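Local coordinates for protein importin subunit beta-1 (Saccharomyces cerevisiae, PDB 5OWU) that carries proteins into the nucleus as the importin beta partner of importin alpha, which recognises the classical nuclear localization signal in cargo, at residues 47-52 against 97-102; 411-416 against 449-454; 418-423 against 429-434. One frame throughout, in Å; residues are numbered along the deposited sequence.

How the interactions relate
Interactions 2 and 3 are neighbours, with centres about 13 Å apart, whereas interaction 1 lies far along the solenoid, its centre about 73 Å from that of interaction 2 and 64 Å from that of interaction 3. Interaction 1 joins HEAT 2 to HEAT 3 and interaction 2 joins HEAT 10 to the start of HEAT 11; interaction 3 closes the turn within HEAT 10, and in sequence both its segments fall between those of interaction 2. The two meet where I416 O lies 3.1 Å from T431 CG2, a packing contact, and where I416 CD1 approaches C434 SG. Interactions 1 and 2 sit on opposite sides of the chain's centre.

Interaction 1 (47-52 against 97-102); sequences VLIDEN and KTNALT
The first torsion of I49 (chi1 62°) sets CG1 between the backbone N and the carbonyl carbon and leaves CG2 anti to the carbonyl carbon, and from this setting both branches reach N99 on the helix 90-104. CG2 of I49 comes within 3.2 Å of N99 O, touching the helix backbone directly. The other branch runs on nearly extended (chi2 167°), which brings CD1 of I49 to 3.4 Å from N99 OD1 and 3.7 Å from N99 CG. N99 holds its own CG anti to the carbonyl carbon (chi1 -72°), and the two side chains cross at about a right angle, the methyl end of the isoleucine lying against the amide. The amide nitrogen of N99 is bound elsewhere: ND2 is hydrogen-bonded to Q46 OE1 and S45 OG in the helix 37-48, so the amide ties the two helices together next to the apolar contact. Beyond it, T102 CG2 meets I49 CG2 at 4.1 Å, one turn further along. L48 supplies the deeper part, with CD2 placed 4.3 Å from A100 CA; L48 and A100 also both touch L118 of the helix 109-126. This largely buried packing joins residues 48-49, where the helix 37-48 gives way to a loop in HEAT 2, to a HEAT 3 helix, the inter-repeat stacking from which an alpha-solenoid of HEAT repeats is built.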
# COMPACT_ATOMS: atom_id res chain seq x y z
N VAL A 47 -1.04 -29.77 -27.94
CA VAL A 47 0.16 -29.07 -28.38
C VAL A 47 1.18 -29.01 -27.25
O VAL A 47 2.39 -29.16 -27.48
CB VAL A 47 -0.20 -27.67 -28.90
CG1 VAL A 47 1.07 -26.85 -29.19
CG2 VAL A 47 -1.05 -27.78 -30.16
N LEU A 48 0.72 -28.82 -26.01
CA LEU A 48 1.64 -28.84 -24.88
C LEU A 48 2.60 -30.02 -24.94
O LEU A 48 3.78 -29.88 -24.64
CB LEU A 48 0.85 -28.85 -23.57
CG LEU A 48 1.65 -28.98 -22.27
CD1 LEU A 48 2.74 -27.92 -22.16
CD2 LEU A 48 0.70 -28.90 -21.09
N ILE A 49 2.10 -31.20 -25.33
CA ILE A 49 2.92 -32.41 -25.33
C ILE A 49 3.49 -32.74 -26.71
O ILE A 49 4.09 -33.80 -26.88
CB ILE A 49 2.12 -33.62 -24.79
CG1 ILE A 49 0.91 -33.90 -25.68
CG2 ILE A 49 1.70 -33.37 -23.34
CD1 ILE A 49 0.25 -35.24 -25.41
N ASP A 50 3.30 -31.86 -27.69
CA ASP A 50 3.71 -32.16 -29.07
C ASP A 50 5.17 -31.76 -29.26
O ASP A 50 5.49 -30.58 -29.40
CB ASP A 50 2.79 -31.45 -30.06
CG ASP A 50 3.20 -31.66 -31.51
OD1 ASP A 50 3.72 -32.75 -31.83
OD2 ASP A 50 3.02 -30.74 -32.32
N GLU A 51 6.06 -32.75 -29.28
CA GLU A 51 7.48 -32.47 -29.44
C GLU A 51 7.80 -31.82 -30.78
O GLU A 51 8.82 -31.13 -30.90
CB GLU A 51 8.29 -33.76 -29.27
CG GLU A 51 8.36 -34.26 -27.82
CD GLU A 51 7.91 -35.71 -27.66
OE1 GLU A 51 7.14 -36.20 -28.51
OE2 GLU A 51 8.33 -36.35 -26.66
N ASN A 52 6.96 -32.03 -31.79
CA ASN A 52 7.14 -31.44 -33.11
C ASN A 52 6.88 -29.94 -33.13
O ASN A 52 7.19 -29.29 -34.14
CB ASN A 52 6.22 -32.14 -34.12
CG ASN A 52 6.31 -31.55 -35.51
OD1 ASN A 52 7.40 -31.36 -36.05
ND2 ASN A 52 5.16 -31.24 -36.10
N LYS A 97 -6.26 -33.54 -18.61
CA LYS A 97 -5.53 -33.80 -17.38
C LYS A 97 -4.39 -34.78 -17.63
O LYS A 97 -3.26 -34.56 -17.15
CB LYS A 97 -6.47 -34.36 -16.32
CG LYS A 97 -7.57 -33.43 -15.86
CD LYS A 97 -8.31 -34.09 -14.71
CE LYS A 97 -9.76 -33.72 -14.66
NZ LYS A 97 -10.44 -34.49 -13.57
N THR A 98 -4.65 -35.85 -18.38
CA THR A 98 -3.59 -36.80 -18.70
C THR A 98 -2.45 -36.13 -19.46
O THR A 98 -1.27 -36.39 -19.17
CB THR A 98 -4.16 -37.96 -19.53
OG1 THR A 98 -5.20 -38.61 -18.78
CG2 THR A 98 -3.08 -38.98 -19.86
N ASN A 99 -2.77 -35.27 -20.43
CA ASN A 99 -1.72 -34.60 -21.20
C ASN A 99 -0.92 -33.65 -20.33
O ASN A 99 0.32 -33.58 -20.43
CB ASN A 99 -2.33 -33.86 -22.39
CG ASN A 99 -2.82 -34.81 -23.48
OD1 ASN A 99 -2.50 -35.99 -23.48
ND2 ASN A 99 -3.61 -34.28 -24.41
N ALA A 100 -1.60 -32.90 -19.46
CA ALA A 100 -0.91 -32.00 -18.54
C ALA A 100 0.03 -32.77 -17.63
O ALA A 100 1.17 -32.36 -17.40
CB ALA A 100 -1.92 -31.22 -17.72
N LEU A 101 -0.43 -33.90 -17.09
CA LEU A 101 0.42 -34.71 -16.23
C LEU A 101 1.60 -35.29 -17.01
O LEU A 101 2.70 -35.42 -16.46
CB LEU A 101 -0.39 -35.84 -15.59
CG LEU A 101 -1.27 -35.43 -14.41
CD1 LEU A 101 -2.30 -36.52 -14.11
CD2 LEU A 101 -0.42 -35.15 -13.17
N THR A 102 1.39 -35.62 -18.28
CA THR A 102 2.51 -36.05 -19.11
C THR A 102 3.55 -34.94 -19.23
O THR A 102 4.75 -35.18 -19.07
CB THR A 102 2.02 -36.46 -20.50
OG1 THR A 102 1.24 -37.66 -20.39
CG2 THR A 102 3.19 -36.70 -21.46

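Interaction 2 (411-416 against 449-454); sequences QALPSI and QQHLPG
The imidazole of H451 carries L413 over one face, the leucine and histidine side chains lying alongside each other and pointing opposite ways. CG of L413 stands 4.2 Å above the ring plane, offset toward the rim, while CD2 of L413 packs at the root of the histidine, 3.6 Å from H451 CB and 3.7 Å from H451 CG. The opposite face is covered from within its own segment by Q450, whose CG sits over the ring centre, 3.5 Å above the plane. The ring is thus sandwiched between two aliphatic groups, which probably restricts its tilting. P414 approaches obliquely: its CG is 4.1 Å from H451 NE2, and its CD is only slightly further away. With chi1 -71° the H451 ring is carried beside its backbone N, out toward the helix 402-418. I446 in the preceding loop also touches H451, adding a further apolar neighbour. H451 occupies the N-cap position of the helix 452-463, and its side chain spans the gap to the helix 402-418. Both helices are the first of their repeats, so L413, P414 and H451 form a small, mostly buried interface between HEAT 10 and the start of HEAT 11, with H451 just ahead of its first helix, part of the repeat-on-repeat stacking of the HEAT solenoid.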
# COMPACT_ATOMS: atom_id res chain seq x y z
N GLN A 411 19.92 15.39 27.35
CA GLN A 411 21.29 14.96 27.65
C GLN A 411 22.14 14.83 26.38
O GLN A 411 23.32 15.19 26.38
CB GLN A 411 21.25 13.63 28.41
CG GLN A 411 22.60 12.95 28.59
CD GLN A 411 22.51 11.70 29.45
OE1 GLN A 411 22.40 10.58 28.94
NE2 GLN A 411 22.53 11.89 30.77
N ALA A 412 21.56 14.32 25.30
CA ALA A 412 22.33 13.93 24.12
C ALA A 412 22.40 15.01 23.04
O ALA A 412 23.22 14.89 22.12
CB ALA A 412 21.75 12.66 23.51
N LEU A 413 21.57 16.04 23.12
CA LEU A 413 21.47 16.97 22.00
C LEU A 413 22.80 17.67 21.72
O LEU A 413 23.13 17.82 20.53
CB LEU A 413 20.35 17.98 22.28
CG LEU A 413 19.73 18.76 21.11
CD1 LEU A 413 19.55 17.93 19.85
CD2 LEU A 413 18.39 19.29 21.58
N PRO A 414 23.59 18.09 22.71
CA PRO A 414 24.90 18.67 22.36
C PRO A 414 25.76 17.75 21.51
O PRO A 414 26.28 18.18 20.47
CB PRO A 414 25.52 18.96 23.74
CG PRO A 414 24.34 19.17 24.64
CD PRO A 414 23.28 18.22 24.14
N SER A 415 25.93 16.49 21.91
CA SER A 415 26.75 15.57 21.13
C SER A 415 26.16 15.33 19.73
O SER A 415 26.91 15.19 18.75
CB SER A 415 26.90 14.24 21.87
OG SER A 415 25.64 13.65 22.10
N ILE A 416 24.83 15.29 19.62
CA ILE A 416 24.20 15.05 18.33
C ILE A 416 24.42 16.25 17.41
O ILE A 416 24.79 16.09 16.23
CB ILE A 416 22.71 14.73 18.50
CG1 ILE A 416 22.54 13.36 19.13
CG2 ILE A 416 21.97 14.77 17.15
CD1 ILE A 416 21.11 13.04 19.55
N GLN A 449 14.91 28.25 24.17
CA GLN A 449 16.05 29.13 24.41
C GLN A 449 17.38 28.40 24.32
O GLN A 449 18.33 28.91 23.73
CB GLN A 449 15.93 29.80 25.79
CG GLN A 449 15.13 31.10 25.79
CD GLN A 449 13.64 30.86 25.72
OE1 GLN A 449 13.08 30.10 26.51
NE2 GLN A 449 12.98 31.53 24.78
N GLN A 450 17.45 27.19 24.87
CA GLN A 450 18.73 26.52 25.04
C GLN A 450 19.21 25.85 23.76
O GLN A 450 20.38 25.98 23.39
CB GLN A 450 18.64 25.50 26.18
CG GLN A 450 19.89 24.67 26.36
CD GLN A 450 19.96 24.01 27.73
OE1 GLN A 450 18.96 23.98 28.47
NE2 GLN A 450 21.13 23.49 28.08
N HIS A 451 18.32 25.13 23.06
CA HIS A 451 18.76 24.28 21.96
C HIS A 451 18.09 24.53 20.62
O HIS A 451 18.68 24.19 19.59
CB HIS A 451 18.57 22.80 22.33
CG HIS A 451 19.52 22.32 23.38
ND1 HIS A 451 19.12 21.59 24.48
CD2 HIS A 451 20.87 22.47 23.49
CE1 HIS A 451 20.18 21.31 25.22
NE2 HIS A 451 21.25 21.83 24.65
N LEU A 452 16.89 25.11 20.59
CA LEU A 452 16.25 25.33 19.30
C LEU A 452 17.09 26.20 18.38
O LEU A 452 17.19 25.88 17.18
CB LEU A 452 14.85 25.92 19.51
CG LEU A 452 13.98 26.05 18.26
CD1 LEU A 452 13.78 24.70 17.57
CD2 LEU A 452 12.63 26.68 18.58
N PRO A 453 17.74 27.28 18.84
CA PRO A 453 18.60 28.03 17.92
C PRO A 453 19.72 27.19 17.35
O PRO A 453 20.04 27.32 16.16
CB PRO A 453 19.12 29.19 18.78
CG PRO A 453 18.14 29.31 19.91
CD PRO A 453 17.66 27.91 20.17
N GLY A 454 20.32 26.32 18.16
CA GLY A 454 21.37 25.44 17.66
C GLY A 454 20.84 24.38 16.70
O GLY A 454 21.53 24.00 15.74

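Interaction 3 (418-423 against 429-434); sequences NLMNDQ and ETTAWC
M420 reaches T431 with a bent chain, and the two side chains lie side by side with their ends pointing opposite ways. The first two torsions of the methionine, with chi2 at -66°, curl the chain and bring its sulfur nearer to the helix than the direction of its first bond would suggest. SD of M420 lies 3.5 Å from T431 CG2 and the same distance from A432 N, with M420 CG alongside the same methyl at 3.7 Å. The last bend, about CG-SD (chi3 -70°), carries CE of M420 to 4.0 Å from A432 CB, an apolar methyl-to-methyl contact. The rotation of T431 about chi1 (-63°) divides its two branches between the neighbouring residues: CG2, anti to the backbone N, receives the methionine, whereas OG1, anti to the carbonyl carbon, faces L419. There CB of L419 is 3.4 Å from T431 OG1, and L419 CD1 lies 3.9 Å from the same oxygen; the two side chains cross at about a right angle. Pressed against aliphatic carbons, that hydroxyl finds its polar partner in its own helix, where it is hydrogen-bonded to V427 O one turn earlier. All four touching residues are buried, and the cluster packs the turn after the helix 402-418 onto the side of the helix 425-442, the second helix of HEAT 10. On one flank V390 of the helix 383-395 touches L419 and T431, while on the next repeat's side C473 of the helix 467-484 meets M420 and N472 of that helix meets A432.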
# COMPACT_ATOMS: atom_id res chain seq x y z
N ASN A 418 26.82 18.28 17.61
CA ASN A 418 28.23 18.29 17.27
C ASN A 418 28.51 17.34 16.11
O ASN A 418 29.36 17.63 15.25
CB ASN A 418 29.08 17.91 18.48
CG ASN A 418 30.56 17.83 18.15
OD1 ASN A 418 31.18 18.84 17.81
ND2 ASN A 418 31.14 16.64 18.26
N LEU A 419 27.79 16.22 16.04
CA LEU A 419 28.01 15.31 14.92
C LEU A 419 27.60 15.89 13.57
O LEU A 419 27.94 15.30 12.54
CB LEU A 419 27.28 13.99 15.13
CG LEU A 419 27.90 13.03 16.15
CD1 LEU A 419 27.04 11.80 16.27
CD2 LEU A 419 29.32 12.63 15.76
N MET A 420 26.87 17.01 13.53
CA MET A 420 26.59 17.63 12.24
C MET A 420 27.84 18.21 11.59
O MET A 420 27.83 18.50 10.39
CB MET A 420 25.52 18.71 12.37
CG MET A 420 24.12 18.18 12.65
SD MET A 420 23.41 17.21 11.29
CE MET A 420 23.10 18.46 10.04
N ASN A 421 28.91 18.38 12.36
CA ASN A 421 30.20 18.78 11.84
C ASN A 421 31.14 17.60 11.65
O ASN A 421 32.34 17.79 11.47
CB ASN A 421 30.84 19.81 12.78
CG ASN A 421 29.91 20.97 13.06
OD1 ASN A 421 29.24 21.47 12.16
ND2 ASN A 421 29.85 21.39 14.32
N ASP A 422 30.61 16.37 11.68
CA ASP A 422 31.45 15.19 11.55
C ASP A 422 32.13 15.17 10.19
O ASP A 422 31.60 15.66 9.19
CB ASP A 422 30.61 13.93 11.74
CG ASP A 422 31.45 12.72 12.10
OD1 ASP A 422 31.66 12.50 13.31
OD2 ASP A 422 31.89 12.00 11.18
N GLN A 423 33.33 14.58 10.15
CA GLN A 423 34.05 14.41 8.89
C GLN A 423 33.44 13.33 8.01
O GLN A 423 33.75 13.26 6.81
CB GLN A 423 35.51 14.08 9.16
CG GLN A 423 35.73 12.80 9.97
CD GLN A 423 37.13 12.73 10.58
OE1 GLN A 423 37.57 13.65 11.27
NE2 GLN A 423 37.82 11.63 10.32
N GLU A 429 24.68 12.62 7.52
CA GLU A 429 23.38 12.27 6.95
C GLU A 429 22.46 11.69 8.01
O GLU A 429 21.31 12.13 8.18
CB GLU A 429 23.59 11.29 5.80
CG GLU A 429 22.32 10.71 5.21
CD GLU A 429 22.59 9.86 3.97
OE1 GLU A 429 23.57 9.09 3.99
OE2 GLU A 429 21.83 9.99 2.99
N THR A 430 22.96 10.70 8.75
CA THR A 430 22.13 10.06 9.76
C THR A 430 21.87 10.99 10.94
O THR A 430 20.80 10.94 11.53
CB THR A 430 22.77 8.76 10.20
OG1 THR A 430 22.92 7.92 9.04
CG2 THR A 430 21.92 8.05 11.27
N THR A 431 22.83 11.85 11.28
CA THR A 431 22.61 12.83 12.35
C THR A 431 21.49 13.80 12.00
O THR A 431 20.65 14.12 12.84
CB THR A 431 23.92 13.58 12.63
OG1 THR A 431 24.91 12.66 13.09
CG2 THR A 431 23.71 14.69 13.69
N ALA A 432 21.47 14.29 10.75
CA ALA A 432 20.37 15.14 10.33
C ALA A 432 19.04 14.40 10.45
O ALA A 432 18.05 14.95 10.96
CB ALA A 432 20.58 15.61 8.88
N TRP A 433 19.01 13.15 9.98
CA TRP A 433 17.81 12.33 10.17
C TRP A 433 17.44 12.23 11.65
O TRP A 433 16.27 12.36 12.02
CB TRP A 433 18.04 10.95 9.57
CG TRP A 433 16.97 9.94 9.88
CD1 TRP A 433 15.78 9.77 9.22
CD2 TRP A 433 16.99 8.96 10.92
NE1 TRP A 433 15.07 8.75 9.78
CE2 TRP A 433 15.78 8.22 10.83
CE3 TRP A 433 17.90 8.62 11.92
CZ2 TRP A 433 15.47 7.18 11.69
CZ3 TRP A 433 17.59 7.58 12.78
CH2 TRP A 433 16.39 6.87 12.66
N CYS A 434 18.42 11.98 12.51
CA CYS A 434 18.16 11.82 13.93
C CYS A 434 17.54 13.07 14.52
O CYS A 434 16.63 13.00 15.37
CB CYS A 434 19.46 11.46 14.66
SG CYS A 434 19.26 11.16 16.40